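Local structure of ThiJ/PfpI family protein (Francisella tularensis subsp. novicida, 4P5P) at residues H30-I35 / D73-I78; T83-V88 / H115-D120; D120-A123 / V127-A130. The protein probably acts as a glyoxalase III of the DJ-1/PfpI family and is regarded as a virulence factor and putative cysteine protease. All blocks are in the same frame, centred on the assembly; numbering follows the deposited sequence. Where two conformers were deposited one is given.

How the contacts relate
The three contacts lie in one flavodoxin-like alpha/beta fold and follow one another along the chain. In contact 1, helix 26-35 packs through Tyr32 on the sheet face to which Ile42 and Ile44 turn, and helix 73-80 meets it from outside; contacts 2 and 3 use helix 112-123, on the face to which Val45 turns. Contact 1 is centred about 20 Å from contact 2 and 21 Å from contact 3, whereas contacts 2 and 3, with centres about 11 Å apart, share Asp120 and touch through Val118 CG1 and Ile128 CD1 at 3.7 Å. Helix 73-80 leads into strand 83-84. Contacts 2 and 3 form one continuous helix-on-sheet packing, while contact 1 is separate helix-helix packing.

Contact 1. Residues H30-I35 / D73-I78; sequences HPYYSI and DNLKNI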
ATOM      1  N   HIS A  30      -2.690  -8.856  -7.066  1.00 11.64           N
ATOM      2  CA  HIS A  30      -2.889 -10.097  -6.334  1.00 12.13           C
ATOM      3  C   HIS A  30      -3.892  -9.891  -5.191  1.00 11.96           C
ATOM      4  O   HIS A  30      -4.816 -10.685  -5.057  1.00 12.56           O
ATOM      5  CB  HIS A  30      -1.553 -10.675  -5.837  1.00 12.87           C
ATOM      6  CG  HIS A  30      -0.694 -11.212  -6.944  1.00 13.95           C
ATOM      7  ND1 HIS A  30       0.289 -12.158  -6.738  1.00 15.83           N
ATOM      8  CD2 HIS A  30      -0.691 -10.954  -8.277  1.00 14.63           C
ATOM      9  CE1 HIS A  30       0.875 -12.438  -7.888  1.00 16.53           C
ATOM     10  NE2 HIS A  30       0.297 -11.723  -8.840  1.00 15.59           N
ATOM     11  N   PRO A  31      -3.771  -8.806  -4.409  1.00 11.53           N
ATOM     12  CA  PRO A  31      -4.839  -8.599  -3.423  1.00 12.48           C
ATOM     13  C   PRO A  31      -6.204  -8.290  -4.060  1.00 12.52           C
ATOM     14  O   PRO A  31      -7.236  -8.697  -3.524  1.00 13.34           O
ATOM     15  CB  PRO A  31      -4.313  -7.425  -2.583  1.00 11.77           C
ATOM     16  CG  PRO A  31      -2.843  -7.445  -2.792  1.00 12.05           C
ATOM     17  CD  PRO A  31      -2.658  -7.869  -4.211  1.00 11.10           C
ATOM     18  N   TYR A  32      -6.218  -7.604  -5.199  1.00 12.73           N
ATOM     19  CA  TYR A  32      -7.466  -7.351  -5.913  1.00 12.12           C
ATOM     20  C   TYR A  32      -8.214  -8.642  -6.200  1.00 13.64           C
ATOM     21  O   TYR A  32      -9.373  -8.790  -5.837  1.00 13.62           O
ATOM     22  CB  TYR A  32      -7.193  -6.606  -7.220  1.00 12.64           C
ATOM     23  CG  TYR A  32      -8.444  -6.168  -7.958  1.00 13.52           C
ATOM     24  CD1 TYR A  32      -9.051  -4.964  -7.652  1.00 15.60           C
ATOM     25  CD2 TYR A  32      -9.024  -6.961  -8.945  1.00 14.92           C
ATOM     26  CE1 TYR A  32     -10.189  -4.552  -8.315  1.00 16.07           C
ATOM     27  CE2 TYR A  32     -10.168  -6.560  -9.607  1.00 15.99           C
ATOM     28  CZ  TYR A  32     -10.750  -5.350  -9.281  1.00 16.66           C
ATOM     29  OH  TYR A  32     -11.888  -4.913  -9.918  1.00 19.45           O
ATOM     30  N   TYR A  33      -7.557  -9.588  -6.853  1.00 12.83           N
ATOM     31  CA  TYR A  33      -8.261 -10.808  -7.230  1.00 12.59           C
ATOM     32  C   TYR A  33      -8.473 -11.754  -6.046  1.00 14.28           C
ATOM     33  O   TYR A  33      -9.362 -12.598  -6.090  1.00 16.15           O
ATOM     34  CB  TYR A  33      -7.518 -11.518  -8.358  1.00 14.12           C
ATOM     35  CG  TYR A  33      -7.685 -10.832  -9.701  1.00 14.35           C
ATOM     36  CD1 TYR A  33      -8.934 -10.718 -10.294  1.00 16.05           C
ATOM     37  CD2 TYR A  33      -6.598 -10.285 -10.362  1.00 15.45           C
ATOM     38  CE1 TYR A  33      -9.089 -10.096 -11.516  1.00 16.18           C
ATOM     39  CE2 TYR A  33      -6.746  -9.672 -11.593  1.00 15.71           C
ATOM     40  CZ  TYR A  33      -7.995  -9.569 -12.158  1.00 16.59           C
ATOM     41  OH  TYR A  33      -8.153  -8.950 -13.380  1.00 17.14           O
ATOM     42  N   SER A  34      -7.673 -11.626  -4.990  1.00 14.18           N
ATOM     43  CA  SER A  34      -7.847 -12.468  -3.807  0.53 14.69           C
ATOM     44  C   SER A  34      -9.054 -12.046  -2.990  1.00 15.01           C
ATOM     45  O   SER A  34      -9.729 -12.881  -2.370  1.00 17.90           O
ATOM     46  CB  SER A  34      -6.602 -12.418  -2.921  0.53 14.73           C
ATOM     47  OG  SER A  34      -6.830 -13.129  -1.719  0.53 16.60           O
ATOM     48  N   ILE A  35      -9.325 -10.746  -2.982  1.00 15.22           N
ATOM     49  CA  ILE A  35     -10.374 -10.179  -2.147  1.00 15.06           C
ATOM     50  C   ILE A  35     -11.728 -10.069  -2.853  1.00 16.66           C
ATOM     51  O   ILE A  35     -12.768 -10.328  -2.240  1.00 17.95           O
ATOM     52  CB  ILE A  35      -9.941  -8.798  -1.633  1.00 16.21           C
ATOM     53  CG1 ILE A  35      -8.762  -8.958  -0.673  1.00 15.82           C
ATOM     54  CG2 ILE A  35     -11.090  -8.085  -0.907  1.00 16.69           C
ATOM     55  CD1 ILE A  35      -8.024  -7.678  -0.387  1.00 16.59           C
ATOM     56  N   ASP A  73     -10.553  -4.595 -19.904  1.00 17.04           N
ATOM     57  CA  ASP A  73     -10.688  -3.240 -20.439  1.00 17.34           C
ATOM     58  C   ASP A  73     -11.013  -2.214 -19.359  1.00 16.24           C
ATOM     59  O   ASP A  73     -10.525  -1.077 -19.400  1.00 16.26           O
ATOM     60  CB  ASP A  73     -11.781  -3.184 -21.514  1.00 20.42           C
ATOM     61  CG  ASP A  73     -11.368  -3.849 -22.823  1.00 24.30           C
ATOM     62  OD1 ASP A  73     -10.174  -4.171 -22.996  1.00 26.71           O
ATOM     63  OD2 ASP A  73     -12.252  -4.028 -23.692  1.00 25.78           O
ATOM     64  N   ASN A  74     -11.858  -2.603 -18.409  1.00 15.25           N
ATOM     65  CA  ASN A  74     -12.208  -1.718 -17.303  1.00 14.10           C
ATOM     66  C   ASN A  74     -10.989  -1.374 -16.460  1.00 14.10           C
ATOM     67  O   ASN A  74     -10.747  -0.212 -16.126  1.00 13.70           O
ATOM     68  CB  ASN A  74     -13.276  -2.361 -16.422  1.00 13.64           C
ATOM     69  CG  ASN A  74     -13.612  -1.518 -15.215  1.00 14.25           C
ATOM     70  OD1 ASN A  74     -13.486  -1.959 -14.061  1.00 17.55           O
ATOM     71  ND2 ASN A  74     -14.037  -0.297 -15.467  1.00 11.28           N
ATOM     72  N   LEU A  75     -10.212  -2.399 -16.118  1.00 14.56           N
ATOM     73  CA  LEU A  75      -9.060  -2.214 -15.240  1.00 12.94           C
ATOM     74  C   LEU A  75      -7.901  -1.550 -15.990  1.00 13.40           C
ATOM     75  O   LEU A  75      -7.165  -0.766 -15.418  1.00 12.86           O
ATOM     76  CB  LEU A  75      -8.628  -3.558 -14.638  1.00 13.58           C
ATOM     77  CG  LEU A  75      -9.721  -4.288 -13.847  1.00 14.00           C
ATOM     78  CD1 LEU A  75      -9.241  -5.659 -13.421  1.00 14.47           C
ATOM     79  CD2 LEU A  75     -10.190  -3.504 -12.643  1.00 15.77           C
ATOM     80  N   LYS A  76      -7.761  -1.846 -17.278  1.00 14.61           N
ATOM     81  CA  LYS A  76      -6.814  -1.111 -18.109  1.00 15.83           C
ATOM     82  C   LYS A  76      -7.115   0.385 -18.092  1.00 13.91           C
ATOM     83  O   LYS A  76      -6.213   1.210 -18.027  1.00 13.67           O
ATOM     84  CB  LYS A  76      -6.846  -1.646 -19.537  1.00 20.42           C
ATOM     85  CG  LYS A  76      -5.938  -0.932 -20.516  1.00 26.01           C
ATOM     86  CD  LYS A  76      -6.215  -1.384 -21.959  1.00 30.78           C
ATOM     87  CE  LYS A  76      -5.886  -2.850 -22.167  1.00 34.28           C
ATOM     88  NZ  LYS A  76      -7.017  -3.786 -21.865  1.00 35.70           N
ATOM     89  N   ASN A  77      -8.387   0.747 -18.147  1.00 13.84           N
ATOM     90  CA  ASN A  77      -8.710   2.164 -18.186  1.00 13.38           C
ATOM     91  C   ASN A  77      -8.527   2.834 -16.817  1.00 12.55           C
ATOM     92  O   ASN A  77      -8.214   4.015 -16.753  1.00 13.31           O
ATOM     93  CB  ASN A  77     -10.121   2.388 -18.724  1.00 13.54           C
ATOM     94  CG  ASN A  77     -10.423   3.852 -18.951  1.00 14.79           C
ATOM     95  OD1 ASN A  77      -9.772   4.531 -19.758  1.00 15.72           O
ATOM     96  ND2 ASN A  77     -11.397   4.355 -18.226  1.00 15.23           N
ATOM     97  N   ILE A  78      -8.685   2.088 -15.727  1.00 11.78           N
ATOM     98  CA  ILE A  78      -8.296   2.602 -14.417  1.00 11.67           C
ATOM     99  C   ILE A  78      -6.808   2.973 -14.413  1.00 11.45           C
ATOM    100  O   ILE A  78      -6.404   4.029 -13.908  1.00 12.34           O
ATOM    101  CB  ILE A  78      -8.572   1.589 -13.306  1.00 11.91           C
ATOM    102  CG1 ILE A  78     -10.076   1.471 -13.085  1.00 13.80           C
ATOM    103  CG2 ILE A  78      -7.865   1.999 -11.996  1.00 11.80           C
ATOM    104  CD1 ILE A  78     -10.487   0.403 -12.108  1.00 14.21           C
TER
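Tyr32 is the first residue of 30-35 to meet Leu75, one position after the kink at Pro31, whose nitrogen makes no bond to the preceding turn. With CG anti to the backbone N (chi1 -174°), its ring reaches toward helix 73-80. The ring and the leucine approach from opposite directions, and the far end of the phenol does the touching: Tyr32 OH is 3.5 Å and Tyr32 CZ 3.9 Å from Leu75 CD2. The ring meets this methyl obliquely.

Tyr33 takes the other branch. Its chi1 of -74° sets CG anti to the carbonyl carbon, which carries the hydroxyl across until Tyr33 OH is 3.5 Å from Leu75 CD1. That same methyl lies 4.0 Å from Tyr32 CE2, so CD2 of the leucine fork meets Tyr32 while CD1 lies between the two tyrosines. The phenols also pack on each other, Tyr32 CD2 standing 3.9 Å above the plane of the Tyr33 ring, over its centre.

Phe69 of helix 64-71 meets the Tyr32 ring edge-to-face and touches Leu75, while Ile42 and Ile44 of strand 40-46 place Tyr32 against the sheet. Across 115 Å² of buried surface the partners are methyls against aromatic carbons and hydroxyl oxygens, which implies that this contact probably depends on shape and dispersion rather than on directional bonds.

Contact 2. Residues T83-V88 / H115-D120; sequences TSLRDV and HSKVLD
A 3-10 turn at the exit of edge strand 83-84 receives the buried side chain of Lys117 from helix 112-123, and a water links the lysine amine to the turn. The methylene chain of Lys117 slides past Leu85 in the opposite direction, bringing Lys117 CD to 3.7 Å from Leu85 CD1. Val88 meets the chain at a slant farther out, with Val88 CG2 3.9 Å from Lys117 CE. That carbon also lies close to two backbone oxygens: Lys117 CE is 3.3 Å from Leu85 O and 3.5 Å from Val88 O, contacts that the neighbouring ammonium probably makes mildly favourable.

A bend at the last torsion, chi4 53°, turns the amine out of the line of the chain. The main polar partner of Lys117 NZ is Asn113 OD1, one helical turn back, to which it is hydrogen-bonded; Lys117 NZ also donates to water 1 at 2.9 Å. The water in turn stands 2.8 Å from Arg86 O and 2.8 Å from Val88 O, bridging the amine to two carbonyls of the turn.

In the flavodoxin-like fold this turn follows the weakly bonded edge strand 83-84 and packs over strands 40-46 and 2-8 of the sheet. Leu85 packs on Val45, Leu5 and Val7, and Val88 on Val45 and Leu5, so the apolar part of the contact continues the layer between helix and sheet. The turn itself is shaped by Ser84, whose OG accepts from Arg86 N at 3.1 Å with an N-H...O angle of 156°, an ST turn; Ser84 OG has another partner in Ile47 O.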
ATOM      1  N   THR A  83      -8.982   7.658 -10.947  1.00 11.23           N
ATOM      2  CA  THR A  83      -9.503   8.662 -10.040  1.00 11.82           C
ATOM      3  C   THR A  83      -8.450   8.981  -8.969  1.00 10.56           C
ATOM      4  O   THR A  83      -7.711   8.090  -8.521  1.00 10.47           O
ATOM      5  CB  THR A  83     -10.801   8.158  -9.403  1.00 13.55           C
ATOM      6  OG1 THR A  83     -11.750   7.878 -10.439  1.00 13.94           O
ATOM      7  CG2 THR A  83     -11.373   9.175  -8.436  1.00 13.66           C
ATOM      8  N   SER A  84      -8.358  10.251  -8.579  1.00 10.70           N
ATOM      9  CA  SER A  84      -7.476  10.664  -7.500  1.00 11.09           C
ATOM     10  C   SER A  84      -8.102  10.371  -6.133  1.00 11.19           C
ATOM     11  O   SER A  84      -9.319  10.470  -5.949  1.00 11.63           O
ATOM     12  CB  SER A  84      -7.161  12.158  -7.597  1.00 12.19           C
ATOM     13  OG  SER A  84      -6.481  12.603  -6.429  1.00 14.58           O
ATOM     14  N   LEU A  85      -7.251  10.029  -5.174  1.00 12.46           N
ATOM     15  CA  LEU A  85      -7.658   9.882  -3.784  1.00 12.48           C
ATOM     16  C   LEU A  85      -8.434  11.101  -3.275  1.00 13.59           C
ATOM     17  O   LEU A  85      -9.367  10.968  -2.491  1.00 14.93           O
ATOM     18  CB  LEU A  85      -6.420   9.643  -2.919  1.00 12.19           C
ATOM     19  CG  LEU A  85      -6.642   9.407  -1.426  1.00 12.39           C
ATOM     20  CD1 LEU A  85      -7.394   8.115  -1.181  1.00 13.67           C
ATOM     21  CD2 LEU A  85      -5.307   9.421  -0.695  1.00 12.66           C
ATOM     22  N   ARG A  86      -8.064  12.288  -3.727  1.00 13.50           N
ATOM     23  CA  ARG A  86      -8.726  13.496  -3.229  1.00 14.81           C
ATOM     24  C   ARG A  86     -10.200  13.545  -3.606  1.00 15.73           C
ATOM     25  O   ARG A  86     -10.952  14.318  -3.016  1.00 16.47           O
ATOM     26  CB  ARG A  86      -8.033  14.754  -3.745  1.00 17.38           C
ATOM     27  CG  ARG A  86      -8.340  15.099  -5.182  1.00 19.48           C
ATOM     28  CD  ARG A  86      -7.554  16.336  -5.666  1.00 23.73           C
ATOM     29  NE  ARG A  86      -6.132  16.061  -5.756  1.00 25.11           N
ATOM     30  CZ  ARG A  86      -5.495  15.626  -6.846  1.00 26.36           C
ATOM     31  NH1 ARG A  86      -6.125  15.430  -8.004  1.00 27.92           N
ATOM     32  NH2 ARG A  86      -4.201  15.393  -6.774  1.00 24.11           N
ATOM     33  N   ASP A  87     -10.617  12.740  -4.581  1.00 15.32           N
ATOM     34  CA  ASP A  87     -11.981  12.850  -5.090  1.00 15.64           C
ATOM     35  C   ASP A  87     -12.946  11.793  -4.604  1.00 17.05           C
ATOM     36  O   ASP A  87     -14.118  11.818  -4.978  1.00 18.22           O
ATOM     37  CB  ASP A  87     -11.955  12.854  -6.610  1.00 18.88           C
ATOM     38  CG  ASP A  87     -11.390  14.157  -7.171  1.00 22.28           C
ATOM     39  OD1 ASP A  87     -11.605  15.235  -6.566  1.00 23.86           O
ATOM     40  OD2 ASP A  87     -10.738  14.113  -8.222  1.00 24.43           O
ATOM     41  N   VAL A  88     -12.504  10.901  -3.733  1.00 17.18           N
ATOM     42  CA  VAL A  88     -13.413   9.883  -3.227  1.00 18.10           C
ATOM     43  C   VAL A  88     -13.920  10.266  -1.852  1.00 18.08           C
ATOM     44  O   VAL A  88     -13.260  10.986  -1.104  1.00 18.01           O
ATOM     45  CB  VAL A  88     -12.757   8.494  -3.170  1.00 22.92           C
ATOM     46  CG1 VAL A  88     -12.366   8.062  -4.567  1.00 23.71           C
ATOM     47  CG2 VAL A  88     -11.565   8.503  -2.256  1.00 24.65           C
ATOM     48  N   HIS A 115      -3.678  11.006   5.275  1.00 11.21           N
ATOM     49  CA  HIS A 115      -3.782  11.207   6.725  1.00 12.00           C
ATOM     50  C   HIS A 115      -5.233  11.270   7.188  1.00 11.83           C
ATOM     51  O   HIS A 115      -5.623  10.553   8.111  1.00 12.85           O
ATOM     52  CB  HIS A 115      -3.066  12.493   7.158  1.00 12.19           C
ATOM     53  CG  HIS A 115      -1.600  12.517   6.849  1.00 12.85           C
ATOM     54  ND1 HIS A 115      -0.833  13.656   6.985  1.00 12.83           N
ATOM     55  CD2 HIS A 115      -0.765  11.553   6.385  1.00 12.11           C
ATOM     56  CE1 HIS A 115       0.416  13.385   6.641  1.00 13.65           C
ATOM     57  NE2 HIS A 115       0.480  12.123   6.260  1.00 12.24           N
ATOM     58  N   SER A 116      -6.050  12.093   6.533  1.00 12.55           N
ATOM     59  CA  SER A 116      -7.434  12.266   6.968  1.00 12.38           C
ATOM     60  C   SER A 116      -8.284  11.021   6.681  1.00 12.36           C
ATOM     61  O   SER A 116      -9.129  10.644   7.498  1.00 13.83           O
ATOM     62  CB  SER A 116      -8.074  13.504   6.321  1.00 12.05           C
ATOM     63  OG  SER A 116      -8.106  13.438   4.917  1.00 13.51           O
ATOM     64  N   LYS A 117      -8.035  10.338   5.567  1.00 12.30           N
ATOM     65  CA  LYS A 117      -8.886   9.203   5.231  1.00 12.18           C
ATOM     66  C   LYS A 117      -8.542   7.977   6.063  1.00 11.75           C
ATOM     67  O   LYS A 117      -9.439   7.209   6.430  1.00 11.93           O
ATOM     68  CB  LYS A 117      -8.803   8.902   3.730  1.00 13.79           C
ATOM     69  CG  LYS A 117      -9.485  10.014   2.921  1.00 15.47           C
ATOM     70  CD  LYS A 117      -9.331   9.878   1.412  1.00 16.23           C
ATOM     71  CE  LYS A 117     -10.280  10.823   0.655  1.00 16.51           C
ATOM     72  NZ  LYS A 117     -10.178  12.254   1.072  1.00 18.27           N
ATOM     73  N   VAL A 118      -7.263   7.794   6.371  1.00 12.03           N
ATOM     74  CA  VAL A 118      -6.877   6.696   7.276  1.00 12.19           C
ATOM     75  C   VAL A 118      -7.503   6.946   8.649  1.00 13.70           C
ATOM     76  O   VAL A 118      -8.041   6.016   9.248  1.00 13.57           O
ATOM     77  CB  VAL A 118      -5.346   6.544   7.385  1.00 12.10           C
ATOM     78  CG1 VAL A 118      -4.965   5.551   8.495  1.00 13.34           C
ATOM     79  CG2 VAL A 118      -4.765   6.053   6.062  1.00 13.25           C
ATOM     80  N   LEU A 119      -7.464   8.196   9.135  1.00 14.84           N
ATOM     81  CA  LEU A 119      -8.133   8.532  10.400  1.00 15.55           C
ATOM     82  C   LEU A 119      -9.610   8.186  10.383  1.00 16.65           C
ATOM     83  O   LEU A 119     -10.149   7.691  11.370  1.00 17.31           O
ATOM     84  CB  LEU A 119      -7.995  10.025  10.729  1.00 15.75           C
ATOM     85  CG  LEU A 119      -6.656  10.464  11.269  1.00 17.50           C
ATOM     86  CD1 LEU A 119      -6.648  11.975  11.342  1.00 17.32           C
ATOM     87  CD2 LEU A 119      -6.385   9.850  12.654  1.00 18.73           C
ATOM     88  N   ASP A 120     -10.278   8.459   9.271  1.00 15.77           N
ATOM     89  CA  ASP A 120     -11.699   8.185   9.194  1.00 15.97           C
ATOM     90  C   ASP A 120     -11.974   6.681   9.312  1.00 15.86           C
ATOM     91  O   ASP A 120     -12.839   6.254  10.074  1.00 17.22           O
ATOM     92  CB  ASP A 120     -12.275   8.744   7.891  1.00 17.12           C
ATOM     93  CG  ASP A 120     -13.785   8.673   7.846  1.00 20.94           C
ATOM     94  OD1 ASP A 120     -14.307   7.563   7.608  1.00 22.48           O
ATOM     95  OD2 ASP A 120     -14.442   9.725   8.047  1.00 22.66           O
TER
HETATM   96  O   HOH W   1     -12.146  13.484  -0.636  1.00 19.06           O

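Contact 3. Residues D120-A123 / V127-A130; sequences DIYA and VIGA
The C-terminal part of helix 112-123 runs close to strand 127-130, with CA atoms 6.9 Å apart for Ile121 and Val127 and 7.1 Å apart for Tyr122 and Ile128. Ile121 fills the space between backbones by its short branch. Its chi1 of -62° leaves CG2 anti to the backbone N, and this methyl rests 3.5 Å from Val127 O and 3.8 Å from Val127 N, against the peptide backbone. The same Ile121 CG2 packs 3.9 Å from Ile128 CG1.

The arrangement is the second half of a beta-alpha-beta crossover: the connection between the parallel neighbours 95-98 and 127-130 contains helix 112-123, and a short link leads from it into the second strand. Through their backbones Val127 bonds with Asp94 and Ile96, and Gly129 with Ile96, while Ile128 bonds to Lys202 and Ile204 on the other flank. Alternation along the strand sends the CB of Val127 away from the helix and that of Ile128 toward it.

Ile128 extends its long branch (chi2 152°) alongside the base of Tyr122, whose side chain it crosses at a slant. Ile128 CD1 lies 3.7 Å from Tyr122 CB and 3.8 Å from Tyr122 CD1. The Tyr122 hydroxyl, at the other end, has a weak hydrogen bond with Lys153 NZ. Past Ala130 the strand leads to Cys132, which is oxidised to 3-sulfinoalanine in this crystal.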
ATOM      1  N   ASP A 120     -10.278   8.459   9.271  1.00 15.77           N
ATOM      2  CA  ASP A 120     -11.699   8.185   9.194  1.00 15.97           C
ATOM      3  C   ASP A 120     -11.974   6.681   9.312  1.00 15.86           C
ATOM      4  O   ASP A 120     -12.839   6.254  10.074  1.00 17.22           O
ATOM      5  CB  ASP A 120     -12.275   8.744   7.891  1.00 17.12           C
ATOM      6  CG  ASP A 120     -13.785   8.673   7.846  1.00 20.94           C
ATOM      7  OD1 ASP A 120     -14.307   7.563   7.608  1.00 22.48           O
ATOM      8  OD2 ASP A 120     -14.442   9.725   8.047  1.00 22.66           O
ATOM      9  N   ILE A 121     -11.224   5.878   8.568  1.00 15.28           N
ATOM     10  CA  ILE A 121     -11.375   4.429   8.637  1.00 15.75           C
ATOM     11  C   ILE A 121     -11.025   3.895  10.038  1.00 17.00           C
ATOM     12  O   ILE A 121     -11.742   3.059  10.610  1.00 17.28           O
ATOM     13  CB  ILE A 121     -10.494   3.745   7.578  1.00 14.74           C
ATOM     14  CG1 ILE A 121     -10.915   4.166   6.162  1.00 14.73           C
ATOM     15  CG2 ILE A 121     -10.563   2.230   7.727  1.00 15.31           C
ATOM     16  CD1 ILE A 121     -12.319   3.745   5.768  1.00 17.19           C
ATOM     17  N   TYR A 122      -9.927   4.390  10.586  1.00 17.85           N
ATOM     18  CA  TYR A 122      -9.470   3.999  11.919  1.00 19.50           C
ATOM     19  C   TYR A 122     -10.515   4.284  13.002  1.00 19.99           C
ATOM     20  O   TYR A 122     -10.703   3.489  13.931  1.00 20.86           O
ATOM     21  CB  TYR A 122      -8.168   4.733  12.239  1.00 19.78           C
ATOM     22  CG  TYR A 122      -7.448   4.265  13.484  1.00 21.99           C
ATOM     23  CD1 TYR A 122      -7.028   2.948  13.610  1.00 23.08           C
ATOM     24  CD2 TYR A 122      -7.158   5.150  14.518  1.00 23.41           C
ATOM     25  CE1 TYR A 122      -6.361   2.517  14.744  1.00 24.36           C
ATOM     26  CE2 TYR A 122      -6.493   4.724  15.657  1.00 23.99           C
ATOM     27  CZ  TYR A 122      -6.090   3.411  15.755  1.00 25.20           C
ATOM     28  OH  TYR A 122      -5.429   2.965  16.879  1.00 27.88           O
ATOM     29  N   ALA A 123     -11.199   5.417  12.864  1.00 21.12           N
ATOM     30  CA  ALA A 123     -12.146   5.883  13.880  1.00 22.10           C
ATOM     31  C   ALA A 123     -13.375   4.987  13.970  1.00 24.00           C
ATOM     32  O   ALA A 123     -14.010   4.908  15.026  1.00 26.02           O
ATOM     33  CB  ALA A 123     -12.563   7.332  13.590  1.00 22.91           C
ATOM     34  N   VAL A 127     -10.690  -1.539   8.413  1.00 15.33           N
ATOM     35  CA  VAL A 127      -9.401  -2.151   8.127  1.00 14.21           C
ATOM     36  C   VAL A 127      -8.495  -1.192   7.386  1.00 12.33           C
ATOM     37  O   VAL A 127      -8.895  -0.592   6.402  1.00 13.35           O
ATOM     38  CB  VAL A 127      -9.576  -3.437   7.305  1.00 14.80           C
ATOM     39  CG1 VAL A 127      -8.232  -4.021   6.888  1.00 16.08           C
ATOM     40  CG2 VAL A 127     -10.382  -4.443   8.109  1.00 15.51           C
ATOM     41  N   ILE A 128      -7.267  -1.070   7.878  1.00 12.27           N
ATOM     42  CA  ILE A 128      -6.206  -0.296   7.256  1.00 13.06           C
ATOM     43  C   ILE A 128      -5.097  -1.253   6.866  1.00 12.41           C
ATOM     44  O   ILE A 128      -4.505  -1.885   7.734  1.00 14.02           O
ATOM     45  CB  ILE A 128      -5.656   0.779   8.203  1.00 12.85           C
ATOM     46  CG1 ILE A 128      -6.737   1.804   8.499  1.00 13.11           C
ATOM     47  CG2 ILE A 128      -4.458   1.491   7.597  1.00 13.30           C
ATOM     48  CD1 ILE A 128      -6.573   2.445   9.824  1.00 15.25           C
ATOM     49  N   GLY A 129      -4.833  -1.380   5.572  1.00 12.02           N
ATOM     50  CA  GLY A 129      -3.807  -2.281   5.086  1.00 10.88           C
ATOM     51  C   GLY A 129      -2.713  -1.565   4.315  1.00 11.14           C
ATOM     52  O   GLY A 129      -2.990  -0.600   3.610  1.00 12.20           O
ATOM     53  N   ALA A 130      -1.465  -2.008   4.450  1.00 10.61           N
ATOM     54  CA  ALA A 130      -0.380  -1.458   3.633  1.00 10.80           C
ATOM     55  C   ALA A 130       0.700  -2.503   3.437  1.00 12.07           C
ATOM     56  O   ALA A 130       1.008  -3.241   4.365  1.00 11.45           O
ATOM     57  CB  ALA A 130       0.200  -0.202   4.262  1.00 11.01           C
TER